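Side-chain contact in leucine aminopeptidase (Fimbriiglobus ruber, PDB 7D1B), which binds zinc and probably acts as a glutaminyl cyclase of the M28 peptidase family, converting amino-terminal glutamine to pyroglutamate: residues 260-263 with 264-268. Numbering follows the deposited sequence.
Sequences WRVA and GWVGA
With chi1 -174° Arg261 swings CG away from its own nitrogen and stays straight through chi2, while Trp265, one helical turn later, holds CG anti to its own carbonyl carbon (chi1 -73°), and the two side chains run out alongside each other. Arginine suits this place because its methylenes can lie on an aromatic face: Arg261 CG forms a CH-pi contact 3.7 Å from the centroid of the six-membered ring of Trp265, and Arg261 CD comes within 3.4 Å of Trp265 CH2. The chain then bends at chi3, leaving the guanidinium plane 54° from the indole instead of stacked on it. Lys41 makes a cation-pi contact with Trp265. Replacing Trp265 with an alanine is likely to leave Lys41 without its aromatic partner and the Arg261 methylenes without their flat support.

Just after this pair the helix ends. Ala263 O accepts a bond from Ala268 N (3.0 Å) and a weak one from Gly267 N. Gly267 suits the turn, since a side chain at its positive phi would jam against the preceding carbonyl oxygen. The small Ala263 and Ala268 bring their CB atoms to 4.1 Å. The six-to-one bond, the positive-phi glycine and this apolar contact characterise the Schellman motif, here closing helix 253-266.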
loop_
_atom_site.group_PDB
_atom_site.type_symbol
_atom_site.label_atom_id
_atom_site.label_comp_id
_atom_site.label_asym_id
_atom_site.label_seq_id
_atom_site.Cartn_x
_atom_site.Cartn_y
_atom_site.Cartn_z
ATOM N N TRP A 260 9.532 12.964 -4.014
ATOM C CA TRP A 260 9.451 14.228 -3.297
ATOM C C TRP A 260 9.576 15.419 -4.248
ATOM O O TRP A 260 8.963 16.467 -4.009
ATOM C CB TRP A 260 10.481 14.279 -2.157
ATOM C CG TRP A 260 9.977 13.759 -0.821
ATOM C CD1 TRP A 260 9.788 14.512 0.306
ATOM C CD2 TRP A 260 9.616 12.405 -0.463
ATOM N NE1 TRP A 260 9.327 13.721 1.335
ATOM C CE2 TRP A 260 9.216 12.429 0.894
ATOM C CE3 TRP A 260 9.616 11.178 -1.141
ATOM C CZ2 TRP A 260 8.807 11.278 1.580
ATOM C CZ3 TRP A 260 9.194 10.040 -0.459
ATOM C CH2 TRP A 260 8.795 10.095 0.890
ATOM N N ARG A 261 10.310 15.272 -5.363
ATOM C CA ARG A 261 10.339 16.318 -6.380
ATOM C C ARG A 261 8.951 16.506 -6.982
ATOM O O ARG A 261 8.454 17.639 -7.107
ATOM C CB ARG A 261 11.377 15.951 -7.453
ATOM C CG ARG A 261 11.607 17.037 -8.493
ATOM C CD ARG A 261 12.621 16.615 -9.548
ATOM N NE ARG A 261 13.909 16.316 -8.909
ATOM C CZ ARG A 261 14.549 15.142 -8.946
ATOM N NH1 ARG A 261 14.087 14.135 -9.672
ATOM N NH2 ARG A 261 15.670 14.991 -8.247
ATOM N N VAL A 262 8.304 15.404 -7.371
ATOM C CA VAL A 262 6.937 15.505 -7.887
ATOM C C VAL A 262 6.011 16.142 -6.855
ATOM O O VAL A 262 5.185 16.993 -7.193
ATOM C CB VAL A 262 6.429 14.129 -8.357
ATOM C CG1 VAL A 262 4.943 14.167 -8.658
ATOM C CG2 VAL A 262 7.199 13.670 -9.585
ATOM N N ALA A 263 6.127 15.737 -5.575
ATOM C CA ALA A 263 5.284 16.323 -4.539
ATOM C C ALA A 263 5.456 17.832 -4.476
ATOM O O ALA A 263 4.484 18.567 -4.249
ATOM C CB ALA A 263 5.589 15.692 -3.185
ATOM N N GLY A 264 6.693 18.315 -4.640
ATOM C CA GLY A 264 6.908 19.757 -4.637
ATOM C C GLY A 264 6.192 20.433 -5.787
ATOM O O GLY A 264 5.584 21.498 -5.628
ATOM N N TRP A 265 6.230 19.803 -6.961
ATOM C CA TRP A 265 5.569 20.365 -8.135
ATOM C C TRP A 265 4.048 20.299 -8.063
ATOM O O TRP A 265 3.378 21.180 -8.590
ATOM C CB TRP A 265 6.088 19.638 -9.358
ATOM C CG TRP A 265 7.492 20.022 -9.732
ATOM C CD1 TRP A 265 8.110 21.225 -9.500
ATOM C CD2 TRP A 265 8.437 19.215 -10.434
ATOM N NE1 TRP A 265 9.382 21.212 -10.024
ATOM C CE2 TRP A 265 9.607 19.992 -10.610
ATOM C CE3 TRP A 265 8.420 17.908 -10.922
ATOM C CZ2 TRP A 265 10.729 19.512 -11.290
ATOM C CZ3 TRP A 265 9.536 17.432 -11.607
ATOM C CH2 TRP A 265 10.677 18.237 -11.781
ATOM N N VAL A 266 3.484 19.255 -7.451
ATOM C CA VAL A 266 2.030 19.215 -7.408
ATOM C C VAL A 266 1.458 19.891 -6.178
ATOM O O VAL A 266 0.247 20.093 -6.120
ATOM C CB VAL A 266 1.442 17.818 -7.659
ATOM C CG1 VAL A 266 1.959 17.273 -8.990
ATOM C CG2 VAL A 266 1.798 16.926 -6.510
ATOM N N GLY A 267 2.290 20.325 -5.240
ATOM C CA GLY A 267 1.788 20.994 -4.054
ATOM C C GLY A 267 1.281 20.048 -2.989
ATOM O O GLY A 267 0.426 20.435 -2.185
ATOM N N ALA A 268 1.798 18.815 -2.930
ATOM C CA ALA A 268 1.399 17.849 -1.904
ATOM C C ALA A 268 2.249 18.129 -0.678
ATOM O O ALA A 268 3.378 17.646 -0.544
ATOM C CB ALA A 268 1.606 16.439 -2.435
#